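PDB 3SGH: SusD homolog from Bacteroides thetaiotaomicron, which probably captures glycans at the bacterial cell surface as an outer-membrane lipoprotein of the SusD/RagB family, working alongside a SusC-like transporter. Local coordinates for residues N153-L158 and F187-K192; K210-V215 and G333-G338; A322-A327 and T342-G347; N260-P265 and D361-D366. All coordinates share one frame; numbering follows the deposited sequence.

How the contacts relate
Contacts 1 and 3 each pair two nearly antiparallel helices and are buried, but their spacing differs: contact 1 is bridged mainly by one isoleucine reaching an alanine, an asparagine and a lysine, contact 3 by alanines and a glycine that bring the backbones close. Contact 2, partly buried, sets a helix against the loop that joins the two helices of contact 3, and Met336 and Phe343 touch where the two meet. Lys192 ties contact 1 to contact 2. Contact 4, centred about 17 Å from contact 3, still touches it through Leu364 against helix 340-354; it joins helix ends through a tyrosine, a carboxylate and a water, whereas no hydrogen bond crosses contacts 1 and 3.

Contact 1: residues N153-L158 and F187-K192; sequences NAITIL and FANTLK
Ile155 reaches across to helix 181-198 with its longer branch, and three side chains of that helix receive it. With CG1 anti to the carbonyl carbon (chi1 -71°) and CD1 extended beyond it, the branch reaches toward the neighbouring helix. Its CG1 meets the methyl of Ala188, 3.7 Å from Ala188 CB, while the terminal methyl goes further and reaches both Asn189 and Lys192, which lie on one side of it. Ile155 CD1 lies 3.6 Å from Asn189 OD1, a van der Waals contact with the amide oxygen, and 3.9 Å from Lys192 CD. The lysine chain runs extended along its whole length and crosses the isoleucine at about a right angle, offering its CD methylene to the methyl. Helices 140-162 and 181-198 are neighbours in the alpha-alpha superhelix of this SusD-like protein, a fold related to tetratricopeptide repeats. Their short segments run nearly antiparallel, at 156°, with the axes 10.2 Å apart. At that spacing the small Ala188 is matched by the large Ile155, and the two residues also form the closest backbone pair. One turn on, Leu158 adds a looser touch, its CD1 4.4 Å from Ala188 CB; the leucine packs further on Cys181, Trp184 and Leu185 of the same helix. No hydrogen bond joins the two segments. The charge of Lys192 is instead carried past the apolar contact: its NZ forms salt bridges with Asp152, which directly precedes the segment 153-158, and with Glu213 of helix 204-217, so that one extended chain spans three helices.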
loop_
_atom_site.group_PDB
_atom_site.type_symbol
_atom_site.label_atom_id
_atom_site.label_comp_id
_atom_site.label_asym_id
_atom_site.label_seq_id
_atom_site.Cartn_x
_atom_site.Cartn_y
_atom_site.Cartn_z
ATOM N N ASN A 153 -9.162 -19.583 -7.151
ATOM C CA ASN A 153 -10.294 -20.354 -6.662
ATOM C C ASN A 153 -11.427 -19.409 -6.264
ATOM O O ASN A 153 -12.557 -19.646 -6.619
ATOM C CB ASN A 153 -9.897 -21.175 -5.453
ATOM C CG ASN A 153 -10.993 -22.167 -5.046
ATOM O OD1 ASN A 153 -11.216 -23.153 -5.775
ATOM N ND2 ASN A 153 -11.701 -21.903 -3.911
ATOM N N ALA A 154 -11.100 -18.325 -5.552
ATOM C CA ALA A 154 -12.091 -17.319 -5.169
ATOM C C ALA A 154 -12.734 -16.669 -6.391
ATOM O O ALA A 154 -13.980 -16.516 -6.444
ATOM C CB ALA A 154 -11.459 -16.291 -4.286
ATOM N N ILE A 155 -11.906 -16.342 -7.383
ATOM C CA ILE A 155 -12.364 -15.765 -8.641
ATOM C C ILE A 155 -13.355 -16.685 -9.350
ATOM O O ILE A 155 -14.380 -16.205 -9.840
ATOM C CB ILE A 155 -11.171 -15.357 -9.588
ATOM C CG1 ILE A 155 -10.459 -14.137 -8.992
ATOM C CG2 ILE A 155 -11.660 -15.122 -10.998
ATOM C CD1 ILE A 155 -9.072 -13.805 -9.609
ATOM N N THR A 156 -13.101 -17.991 -9.349
ATOM C CA THR A 156 -14.009 -18.900 -10.063
ATOM C C THR A 156 -15.372 -18.895 -9.406
ATOM O O THR A 156 -16.407 -18.865 -10.079
ATOM C CB THR A 156 -13.473 -20.312 -10.068
ATOM O OG1 THR A 156 -12.209 -20.317 -10.744
ATOM C CG2 THR A 156 -14.446 -21.261 -10.803
ATOM N N ILE A 157 -15.371 -18.879 -8.080
ATOM C CA ILE A 157 -16.626 -18.852 -7.310
ATOM C C ILE A 157 -17.384 -17.563 -7.488
ATOM O O ILE A 157 -18.584 -17.588 -7.725
ATOM C CB ILE A 157 -16.371 -19.045 -5.799
ATOM C CG1 ILE A 157 -15.865 -20.454 -5.567
ATOM C CG2 ILE A 157 -17.687 -18.863 -5.007
ATOM C CD1 ILE A 157 -15.300 -20.672 -4.203
ATOM N N LEU A 158 -16.681 -16.440 -7.359
ATOM C CA LEU A 158 -17.317 -15.120 -7.486
ATOM C C LEU A 158 -17.887 -14.900 -8.910
ATOM O O LEU A 158 -18.949 -14.290 -9.054
ATOM C CB LEU A 158 -16.345 -14.000 -7.145
ATOM C CG LEU A 158 -15.897 -13.924 -5.677
ATOM C CD1 LEU A 158 -14.699 -12.976 -5.501
ATOM C CD2 LEU A 158 -17.127 -13.548 -4.766
ATOM N N PHE A 187 -12.545 -6.423 -8.167
ATOM C CA PHE A 187 -11.584 -6.223 -7.049
ATOM C C PHE A 187 -10.557 -7.355 -7.047
ATOM O O PHE A 187 -9.315 -7.121 -7.006
ATOM C CB PHE A 187 -12.322 -6.157 -5.711
ATOM C CG PHE A 187 -11.426 -5.948 -4.524
ATOM C CD1 PHE A 187 -10.820 -7.041 -3.907
ATOM C CD2 PHE A 187 -11.288 -4.685 -3.956
ATOM C CE1 PHE A 187 -9.978 -6.873 -2.770
ATOM C CE2 PHE A 187 -10.460 -4.491 -2.834
ATOM C CZ PHE A 187 -9.802 -5.606 -2.230
ATOM N N ALA A 188 -11.052 -8.580 -7.134
ATOM C CA ALA A 188 -10.186 -9.746 -7.080
ATOM C C ALA A 188 -9.189 -9.790 -8.261
ATOM O O ALA A 188 -8.011 -10.103 -8.072
ATOM C CB ALA A 188 -10.998 -11.032 -6.990
ATOM N N ASN A 189 -9.670 -9.515 -9.466
ATOM C CA ASN A 189 -8.781 -9.468 -10.643
ATOM C C ASN A 189 -7.795 -8.327 -10.588
ATOM O O ASN A 189 -6.655 -8.473 -11.035
ATOM C CB ASN A 189 -9.601 -9.451 -11.936
ATOM C CG ASN A 189 -10.096 -10.850 -12.301
ATOM O OD1 ASN A 189 -9.296 -11.754 -12.501
ATOM N ND2 ASN A 189 -11.412 -11.026 -12.370
ATOM N N THR A 190 -8.185 -7.206 -9.988
ATOM C CA THR A 190 -7.285 -6.067 -9.895
ATOM C C THR A 190 -6.185 -6.397 -8.869
ATOM O O THR A 190 -5.016 -6.057 -9.053
ATOM C CB THR A 190 -8.020 -4.769 -9.502
ATOM O OG1 THR A 190 -9.082 -4.495 -10.428
ATOM C CG2 THR A 190 -7.077 -3.577 -9.481
ATOM N N LEU A 191 -6.563 -7.083 -7.810
ATOM C CA LEU A 191 -5.570 -7.574 -6.827
ATOM C C LEU A 191 -4.626 -8.562 -7.455
ATOM O O LEU A 191 -3.385 -8.493 -7.254
ATOM C CB LEU A 191 -6.266 -8.288 -5.675
ATOM C CG LEU A 191 -5.378 -8.866 -4.564
ATOM C CD1 LEU A 191 -4.478 -7.804 -3.896
ATOM C CD2 LEU A 191 -6.240 -9.615 -3.517
ATOM N N LYS A 192 -5.192 -9.449 -8.254
ATOM C CA LYS A 192 -4.391 -10.416 -9.007
ATOM C C LYS A 192 -3.385 -9.663 -9.877
ATOM O O LYS A 192 -2.215 -9.992 -9.905
ATOM C CB LYS A 192 -5.259 -11.334 -9.843
ATOM C CG LYS A 192 -4.484 -12.401 -10.628
ATOM C CD LYS A 192 -5.504 -13.392 -11.251
ATOM C CE LYS A 192 -4.831 -14.431 -12.113
ATOM N NZ LYS A 192 -5.763 -15.479 -12.625
#

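Contact 2: residues K210-V215 and G333-G338; sequences KAQEAV and GWNMGG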
loop_
_atom_site.group_PDB
_atom_site.type_symbol
_atom_site.label_atom_id
_atom_site.label_comp_id
_atom_site.label_asym_id
_atom_site.label_seq_id
_atom_site.Cartn_x
_atom_site.Cartn_y
_atom_site.Cartn_z
ATOM N N LYS A 210 -0.231 -14.441 -15.245
ATOM C CA LYS A 210 -1.245 -14.029 -14.286
ATOM C C LYS A 210 -1.891 -12.655 -14.598
ATOM O O LYS A 210 -3.133 -12.487 -14.452
ATOM C CB LYS A 210 -0.672 -13.987 -12.867
ATOM C CG LYS A 210 -0.232 -15.341 -12.342
ATOM C CD LYS A 210 -1.404 -16.267 -12.134
ATOM C CE LYS A 210 -1.026 -17.596 -11.534
ATOM N NZ LYS A 210 -0.918 -18.691 -12.529
ATOM N N ALA A 211 -1.074 -11.703 -15.033
ATOM C CA ALA A 211 -1.571 -10.347 -15.327
ATOM C C ALA A 211 -2.571 -10.405 -16.490
ATOM O O ALA A 211 -3.648 -9.771 -16.457
ATOM C CB ALA A 211 -0.440 -9.396 -15.633
ATOM N N GLN A 212 -2.215 -11.139 -17.526
ATOM C CA GLN A 212 -3.088 -11.299 -18.701
ATOM C C GLN A 212 -4.405 -12.007 -18.346
ATOM O O GLN A 212 -5.480 -11.582 -18.797
ATOM C CB GLN A 212 -2.346 -11.932 -19.880
ATOM C CG GLN A 212 -1.333 -10.952 -20.435
ATOM C CD GLN A 212 -0.467 -11.409 -21.569
ATOM O OE1 GLN A 212 0.362 -10.631 -22.038
ATOM N NE2 GLN A 212 -0.670 -12.625 -22.057
ATOM N N GLU A 213 -4.339 -13.043 -17.529
ATOM C CA GLU A 213 -5.557 -13.648 -16.984
ATOM C C GLU A 213 -6.416 -12.652 -16.253
ATOM O O GLU A 213 -7.647 -12.646 -16.413
ATOM C CB GLU A 213 -5.233 -14.805 -16.058
ATOM C CG GLU A 213 -4.702 -16.050 -16.769
ATOM C CD GLU A 213 -4.114 -17.080 -15.805
ATOM O OE1 GLU A 213 -4.166 -16.898 -14.552
ATOM O OE2 GLU A 213 -3.571 -18.087 -16.303
ATOM N N ALA A 214 -5.784 -11.854 -15.381
ATOM C CA ALA A 214 -6.474 -10.826 -14.620
ATOM C C ALA A 214 -7.194 -9.848 -15.526
ATOM O O ALA A 214 -8.365 -9.533 -15.283
ATOM C CB ALA A 214 -5.532 -10.086 -13.699
ATOM N N VAL A 215 -6.525 -9.419 -16.594
ATOM C CA VAL A 215 -7.111 -8.456 -17.521
ATOM C C VAL A 215 -8.317 -9.044 -18.257
ATOM O O VAL A 215 -9.339 -8.389 -18.376
ATOM C CB VAL A 215 -6.039 -7.924 -18.510
ATOM C CG1 VAL A 215 -6.701 -7.037 -19.583
ATOM C CG2 VAL A 215 -5.019 -7.161 -17.714
ATOM N N GLY A 333 5.648 -4.749 -22.543
ATOM C CA GLY A 333 5.325 -5.554 -23.711
ATOM C C GLY A 333 4.229 -6.580 -23.515
ATOM O O GLY A 333 4.017 -7.416 -24.402
ATOM N N TRP A 334 3.505 -6.523 -22.391
ATOM C CA TRP A 334 2.407 -7.459 -22.132
ATOM C C TRP A 334 1.173 -7.032 -22.935
ATOM O O TRP A 334 1.072 -5.883 -23.375
ATOM C CB TRP A 334 2.079 -7.523 -20.646
ATOM C CG TRP A 334 3.194 -8.011 -19.756
ATOM C CD1 TRP A 334 4.427 -8.499 -20.109
ATOM C CD2 TRP A 334 3.134 -8.064 -18.325
ATOM N NE1 TRP A 334 5.130 -8.847 -18.973
ATOM C CE2 TRP A 334 4.355 -8.593 -17.873
ATOM C CE3 TRP A 334 2.153 -7.713 -17.391
ATOM C CZ2 TRP A 334 4.615 -8.800 -16.516
ATOM C CZ3 TRP A 334 2.426 -7.891 -16.042
ATOM C CH2 TRP A 334 3.659 -8.429 -15.625
ATOM N N ASN A 335 0.230 -7.954 -23.113
ATOM C CA ASN A 335 -0.971 -7.642 -23.843
ATOM C C ASN A 335 -2.064 -7.286 -22.839
ATOM O O ASN A 335 -2.617 -8.176 -22.220
ATOM C CB ASN A 335 -1.368 -8.853 -24.710
ATOM C CG ASN A 335 -0.251 -9.265 -25.700
ATOM O OD1 ASN A 335 0.066 -10.438 -25.833
ATOM N ND2 ASN A 335 0.328 -8.322 -26.349
HETATM N N MSE A 336 -2.335 -5.993 -22.685
HETATM C CA MSE A 336 -3.167 -5.473 -21.593
HETATM C C MSE A 336 -4.503 -4.896 -22.090
HETATM O O MSE A 336 -5.305 -4.390 -21.325
HETATM C CB MSE A 336 -2.385 -4.422 -20.788
HETATM C CG MSE A 336 -1.100 -4.965 -20.101
HETATM SE SE MSE A 336 -1.491 -5.742 -18.444
HETATM C CE MSE A 336 -1.681 -7.587 -18.993
ATOM N N GLY A 337 -4.777 -5.030 -23.373
ATOM C CA GLY A 337 -6.034 -4.490 -23.910
ATOM C C GLY A 337 -5.981 -3.022 -24.307
ATOM O O GLY A 337 -7.024 -2.393 -24.524
ATOM N N GLY A 338 -4.777 -2.496 -24.440
ATOM C CA GLY A 338 -4.546 -1.080 -24.664
ATOM C C GLY A 338 -3.082 -0.729 -24.527
ATOM O O GLY A 338 -2.275 -1.508 -23.988
#
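Gln212 reaches from helix 204-217 to the backbone of Asn335, in the loop that links helix 319-331 to helix 340-354 within the alpha-alpha superhelix. The loop begins with a Schellman motif at Gly333, whose positive phi turns the chain out of the helix. Beyond CG the glutamine is extended (chi2 178°), which carries its OE1 to within 2.9 Å of Asn335 N. The N-H points almost straight at the oxygen, at 173°, yet the donor stands above the amide plane. Gln208 NE2, one turn back on the same helix, binds OE1 as well, so two donors grip this oxygen. The selenomethionine at Met336 takes the contrasting shape. Bent at both chi2 and chi3, it folds its end back toward the helix, where CE lies 3.6 Å from Val215 CG2 and 3.7 Å from Gln212 CG. Val215 divides its branches between two parts of this residue: CG2 meets the folded end, while CG1, anti to the backbone N (chi1 173°), lies 3.5 Å from the carbonyl oxygen Met336 O. Trp334 extends its six-membered ring toward Ala211 and packs as well on Ala207 and on Ile197 of helix 181-198. The ring meets the alanine obliquely and closely, with Trp334 CZ3 just 3.3 Å from Ala211 CB.

Contact 3: residues A322-A327 and T342-G347; sequences AAFLRA and TFYEKG
Phe343 lies against the chain of Arg326, and the tight half of the contact is built round its ring. Arg326 CB stands almost directly above the ring centre, 3.6 Å from the centroid of Phe343 and 9° off the normal, a CH-pi contact. The arginine then bends at chi3, setting the guanidinium beside the ring, at 34° to it, so that Phe343 CE1, 3.5 Å from Arg326 CZ, lies over one guanidinium face, toward its rim. A bond within its own helix helps fix this bend: NE gives its hydrogen to Ala322 O, in the guanidinium plane, while Arg326 N reaches the same oxygen from the opposite face of the carbonyl. The closeness continues along the helices, where Ala323 and Ala327 offer little bulk and Phe343 CB comes within 3.3 Å of Ala323 O. Helices 319-331 and 340-354 form an antiparallel helical hairpin in the alpha-alpha superhelix, and small residues let the axes of the two short segments approach to 7.7 Å. Gly347, without a side chain, presents its backbone to the Phe324 ring: its CA lies over one face, 3.9 Å from the centroid, and Phe324 CZ is 3.4 Å from Gly347 C. Phe324 reaches this place although its CB points away from the partner helix. The thinner, partly exposed side is Lys346, where only methylenes touch, CD 4.1 Å from Ala323 CB and CE 3.7 Å from Arg326 NH2. Lys346 NZ is hydrogen-bonded to Glu221 O, and the Glu221 carboxylate, in a salt bridge with Arg326 NH1, probably eases the nearness of these like charges.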
loop_
_atom_site.group_PDB
_atom_site.type_symbol
_atom_site.label_atom_id
_atom_site.label_comp_id
_atom_site.label_asym_id
_atom_site.label_seq_id
_atom_site.Cartn_x
_atom_site.Cartn_y
_atom_site.Cartn_z
ATOM N N ALA A 322 -5.986 0.106 -11.299
ATOM C CA ALA A 322 -6.091 -0.883 -12.394
ATOM C C ALA A 322 -5.603 -0.333 -13.723
ATOM O O ALA A 322 -5.009 -1.084 -14.552
ATOM C CB ALA A 322 -7.530 -1.427 -12.541
ATOM N N ALA A 323 -5.839 0.952 -13.955
ATOM C CA ALA A 323 -5.381 1.588 -15.192
ATOM C C ALA A 323 -3.852 1.696 -15.161
ATOM O O ALA A 323 -3.174 1.358 -16.130
ATOM C CB ALA A 323 -6.018 2.933 -15.355
ATOM N N PHE A 324 -3.289 2.143 -14.034
ATOM C CA PHE A 324 -1.830 2.310 -13.952
ATOM C C PHE A 324 -1.085 0.984 -13.962
ATOM O O PHE A 324 0.023 0.928 -14.471
ATOM C CB PHE A 324 -1.388 3.157 -12.745
ATOM C CG PHE A 324 -1.733 4.613 -12.864
ATOM C CD1 PHE A 324 -1.089 5.440 -13.795
ATOM C CD2 PHE A 324 -2.682 5.162 -12.034
ATOM C CE1 PHE A 324 -1.434 6.767 -13.889
ATOM C CE2 PHE A 324 -3.026 6.508 -12.096
ATOM C CZ PHE A 324 -2.408 7.317 -13.028
ATOM N N LEU A 325 -1.686 -0.072 -13.407
ATOM C CA LEU A 325 -1.089 -1.414 -13.471
ATOM C C LEU A 325 -0.998 -1.874 -14.937
ATOM O O LEU A 325 0.047 -2.391 -15.391
ATOM C CB LEU A 325 -1.930 -2.387 -12.639
ATOM C CG LEU A 325 -1.769 -2.209 -11.103
ATOM C CD1 LEU A 325 -2.853 -2.958 -10.403
ATOM C CD2 LEU A 325 -0.382 -2.620 -10.613
ATOM N N ARG A 326 -2.086 -1.658 -15.687
ATOM C CA ARG A 326 -2.132 -1.994 -17.114
ATOM C C ARG A 326 -1.172 -1.128 -17.922
ATOM O O ARG A 326 -0.570 -1.602 -18.878
ATOM C CB ARG A 326 -3.586 -1.907 -17.657
ATOM C CG ARG A 326 -4.442 -3.072 -17.162
ATOM C CD ARG A 326 -5.867 -3.001 -17.653
ATOM N NE ARG A 326 -6.585 -1.909 -17.024
ATOM C CZ ARG A 326 -7.827 -1.544 -17.328
ATOM N NH1 ARG A 326 -8.513 -2.200 -18.261
ATOM N NH2 ARG A 326 -8.398 -0.542 -16.692
ATOM N N ALA A 327 -0.985 0.130 -17.540
ATOM C CA ALA A 327 -0.036 0.983 -18.245
ATOM C C ALA A 327 1.357 0.387 -18.123
ATOM O O ALA A 327 2.064 0.282 -19.101
ATOM C CB ALA A 327 -0.073 2.428 -17.700
ATOM N N THR A 342 -2.727 5.226 -23.252
ATOM C CA THR A 342 -4.157 5.177 -23.046
ATOM C C THR A 342 -4.451 4.885 -21.572
ATOM O O THR A 342 -5.243 5.592 -20.924
ATOM C CB THR A 342 -4.822 4.070 -23.948
ATOM O OG1 THR A 342 -4.619 4.407 -25.340
ATOM C CG2 THR A 342 -6.348 3.960 -23.599
ATOM N N PHE A 343 -3.740 3.926 -21.009
ATOM C CA PHE A 343 -3.951 3.582 -19.609
ATOM C C PHE A 343 -3.437 4.649 -18.637
ATOM O O PHE A 343 -4.091 4.919 -17.616
ATOM C CB PHE A 343 -3.398 2.196 -19.273
ATOM C CG PHE A 343 -4.197 1.064 -19.866
ATOM C CD1 PHE A 343 -5.548 0.915 -19.581
ATOM C CD2 PHE A 343 -3.584 0.117 -20.690
ATOM C CE1 PHE A 343 -6.284 -0.144 -20.128
ATOM C CE2 PHE A 343 -4.313 -0.950 -21.213
ATOM C CZ PHE A 343 -5.670 -1.064 -20.935
ATOM N N TYR A 344 -2.307 5.279 -18.978
ATOM C CA TYR A 344 -1.796 6.407 -18.184
ATOM C C TYR A 344 -2.819 7.535 -18.070
ATOM O O TYR A 344 -3.158 7.983 -16.947
ATOM C CB TYR A 344 -0.495 6.896 -18.795
ATOM C CG TYR A 344 0.098 8.119 -18.163
ATOM C CD1 TYR A 344 0.807 8.031 -16.969
ATOM C CD2 TYR A 344 0.011 9.367 -18.795
ATOM C CE1 TYR A 344 1.397 9.131 -16.416
ATOM C CE2 TYR A 344 0.603 10.492 -18.227
ATOM C CZ TYR A 344 1.291 10.368 -17.042
ATOM O OH TYR A 344 1.889 11.475 -16.467
ATOM N N GLU A 345 -3.309 8.015 -19.218
ATOM C CA GLU A 345 -4.271 9.089 -19.212
ATOM C C GLU A 345 -5.563 8.680 -18.526
ATOM O O GLU A 345 -6.159 9.494 -17.802
ATOM C CB GLU A 345 -4.528 9.613 -20.619
ATOM C CG GLU A 345 -3.246 10.245 -21.217
ATOM C CD GLU A 345 -3.479 11.180 -22.374
ATOM O OE1 GLU A 345 -4.395 10.889 -23.201
ATOM O OE2 GLU A 345 -2.714 12.178 -22.462
ATOM N N LYS A 346 -5.968 7.422 -18.721
ATOM C CA LYS A 346 -7.180 6.896 -18.073
ATOM C C LYS A 346 -7.011 6.953 -16.560
ATOM O O LYS A 346 -7.918 7.400 -15.831
ATOM C CB LYS A 346 -7.466 5.449 -18.549
ATOM C CG LYS A 346 -8.726 4.872 -17.997
ATOM C CD LYS A 346 -8.851 3.366 -18.324
ATOM C CE LYS A 346 -9.905 2.733 -17.440
ATOM N NZ LYS A 346 -11.277 3.099 -17.842
ATOM N N GLY A 347 -5.858 6.505 -16.084
ATOM C CA GLY A 347 -5.537 6.494 -14.659
ATOM C C GLY A 347 -5.590 7.882 -14.035
ATOM O O GLY A 347 -6.163 8.070 -12.942
#

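Contact 4: residues N260-P265 and D361-D366; sequences NGYNDP and DDYLAD
Tyr363 inserts its ring among Tyr262, Asp264 and Pro265, and its hydroxyl meets the carboxylate of Asp264. Tyr363 OH gives a hydrogen bond to Asp264 OD2 that is short, 2.7 Å, but weak in geometry, with the ring and carboxylate planes 52° apart. The same hydroxyl lies 3.5 Å from Tyr262 CD2, approaching that ring obliquely. Further down the ring, Tyr363 CD1 packs at 3.7 Å on Pro265 CD. Beside this cluster a water gives hydrogen bonds to both segments, 2.6 Å to Tyr262 O and 2.6 Å to Asp366 OD2, linking the backbone oxygen of Tyr262 to the carboxylate of Asp366. The contact joins two helix ends of the alpha-alpha superhelix: helix 253-261 closes in a Schellman motif at Asn263, and Asp366 follows helix 360-364 in the chain. Asp264, with CG anti to its backbone N (chi1 -162°), caps a backbone N of the turn leading to the next helix while also accepting the weak bond from Tyr363. Outside this shell, Arg266 forms a salt bridge with Asp264 OD2, and Gln413 NE2 of helix 403-417 binds Tyr363 OH, so that charge and amide together help set the hydroxyl in place. Tyr262 is held at its far end by Ile393 O, while Asp366 OD2 is also hydrogen-bonded to Ser369 OG. Phe352 of helix 340-354 touches both Pro265 and the ring of Tyr363.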
loop_
_atom_site.group_PDB
_atom_site.type_symbol
_atom_site.label_atom_id
_atom_site.label_comp_id
_atom_site.label_asym_id
_atom_site.label_seq_id
_atom_site.Cartn_x
_atom_site.Cartn_y
_atom_site.Cartn_z
ATOM N N ASN A 260 3.175 20.063 -5.222
ATOM C CA ASN A 260 3.396 21.517 -5.288
ATOM C C ASN A 260 4.113 21.886 -6.613
ATOM O O ASN A 260 3.734 22.844 -7.292
ATOM C CB ASN A 260 4.204 22.024 -4.096
ATOM C CG ASN A 260 3.360 22.255 -2.844
ATOM O OD1 ASN A 260 2.152 22.462 -2.920
ATOM N ND2 ASN A 260 4.024 22.292 -1.687
ATOM N N GLY A 261 5.119 21.094 -6.982
ATOM C CA GLY A 261 5.870 21.321 -8.224
ATOM C C GLY A 261 4.958 21.240 -9.427
ATOM O O GLY A 261 5.108 22.011 -10.377
ATOM N N TYR A 262 3.988 20.308 -9.374
ATOM C CA TYR A 262 3.003 20.107 -10.452
ATOM C C TYR A 262 1.767 21.006 -10.403
ATOM O O TYR A 262 0.876 20.867 -11.264
ATOM C CB TYR A 262 2.496 18.665 -10.407
ATOM C CG TYR A 262 3.480 17.569 -10.787
ATOM C CD1 TYR A 262 4.531 17.810 -11.682
ATOM C CD2 TYR A 262 3.322 16.265 -10.310
ATOM C CE1 TYR A 262 5.393 16.792 -12.043
ATOM C CE2 TYR A 262 4.157 15.248 -10.683
ATOM C CZ TYR A 262 5.183 15.504 -11.558
ATOM O OH TYR A 262 5.988 14.463 -11.919
ATOM N N ASN A 263 1.719 21.937 -9.446
ATOM C CA ASN A 263 0.515 22.746 -9.157
ATOM C C ASN A 263 -0.719 21.871 -9.191
ATOM O O ASN A 263 -1.731 22.225 -9.763
ATOM C CB ASN A 263 0.405 23.921 -10.147
ATOM C CG ASN A 263 1.573 24.869 -10.022
ATOM O OD1 ASN A 263 1.954 25.215 -8.911
ATOM N ND2 ASN A 263 2.141 25.278 -11.147
ATOM N N ASP A 264 -0.612 20.714 -8.533
ATOM C CA ASP A 264 -1.572 19.619 -8.712
ATOM C C ASP A 264 -2.916 19.981 -8.109
ATOM O O ASP A 264 -3.005 20.248 -6.904
ATOM C CB ASP A 264 -1.015 18.329 -8.076
ATOM C CG ASP A 264 -1.697 17.072 -8.566
ATOM O OD1 ASP A 264 -2.964 16.977 -8.523
ATOM O OD2 ASP A 264 -0.978 16.129 -8.983
ATOM N N PRO A 265 -3.964 19.952 -8.926
ATOM C CA PRO A 265 -5.267 20.353 -8.407
ATOM C C PRO A 265 -5.877 19.397 -7.411
ATOM O O PRO A 265 -6.884 19.729 -6.791
ATOM C CB PRO A 265 -6.158 20.443 -9.650
ATOM C CG PRO A 265 -5.387 19.999 -10.783
ATOM C CD PRO A 265 -3.977 19.704 -10.382
ATOM N N ASP A 361 -7.594 17.614 -18.150
ATOM C CA ASP A 361 -7.182 17.881 -19.536
ATOM C C ASP A 361 -5.960 18.758 -19.552
ATOM O O ASP A 361 -4.947 18.438 -20.164
ATOM C CB ASP A 361 -8.286 18.626 -20.321
ATOM C CG ASP A 361 -9.287 17.690 -20.982
ATOM O OD1 ASP A 361 -9.248 16.465 -20.766
ATOM O OD2 ASP A 361 -10.147 18.218 -21.724
ATOM N N ASP A 362 -6.048 19.874 -18.845
ATOM C CA ASP A 362 -4.970 20.828 -18.860
ATOM C C ASP A 362 -3.785 20.305 -18.044
ATOM O O ASP A 362 -2.638 20.513 -18.417
ATOM C CB ASP A 362 -5.450 22.210 -18.374
ATOM C CG ASP A 362 -6.353 22.938 -19.401
ATOM O OD1 ASP A 362 -6.630 22.435 -20.536
ATOM O OD2 ASP A 362 -6.803 24.047 -19.035
ATOM N N TYR A 363 -4.061 19.561 -16.968
ATOM C CA TYR A 363 -2.994 18.869 -16.241
ATOM C C TYR A 363 -2.202 17.928 -17.144
ATOM O O TYR A 363 -0.968 17.893 -17.108
ATOM C CB TYR A 363 -3.612 18.058 -15.076
ATOM C CG TYR A 363 -2.634 17.456 -14.105
ATOM C CD1 TYR A 363 -2.040 18.233 -13.113
ATOM C CD2 TYR A 363 -2.304 16.107 -14.147
ATOM C CE1 TYR A 363 -1.135 17.671 -12.225
ATOM C CE2 TYR A 363 -1.439 15.549 -13.251
ATOM C CZ TYR A 363 -0.846 16.314 -12.303
ATOM O OH TYR A 363 0.023 15.689 -11.423
ATOM N N LEU A 364 -2.904 17.137 -17.950
ATOM C CA LEU A 364 -2.270 16.142 -18.780
ATOM C C LEU A 364 -1.512 16.767 -19.949
ATOM O O LEU A 364 -0.770 16.051 -20.656
ATOM C CB LEU A 364 -3.315 15.147 -19.319
ATOM C CG LEU A 364 -3.754 14.066 -18.313
ATOM C CD1 LEU A 364 -4.973 13.268 -18.820
ATOM C CD2 LEU A 364 -2.607 13.122 -18.060
ATOM N N ALA A 365 -1.766 18.043 -20.199
ATOM C CA ALA A 365 -1.081 18.812 -21.242
ATOM C C ALA A 365 0.166 19.520 -20.697
ATOM O O ALA A 365 0.864 20.227 -21.461
ATOM C CB ALA A 365 -2.030 19.858 -21.849
ATOM N N ASP A 366 0.458 19.350 -19.412
ATOM C CA ASP A 366 1.583 20.044 -18.785
ATOM C C ASP A 366 2.908 19.356 -19.097
ATOM O O ASP A 366 3.221 18.304 -18.547
ATOM C CB ASP A 366 1.377 20.155 -17.271
ATOM C CG ASP A 366 2.441 20.991 -16.591
ATOM O OD1 ASP A 366 3.593 21.054 -17.069
ATOM O OD2 ASP A 366 2.141 21.566 -15.512
HETATM O O HOH W 1 0.217 21.448 -13.764
#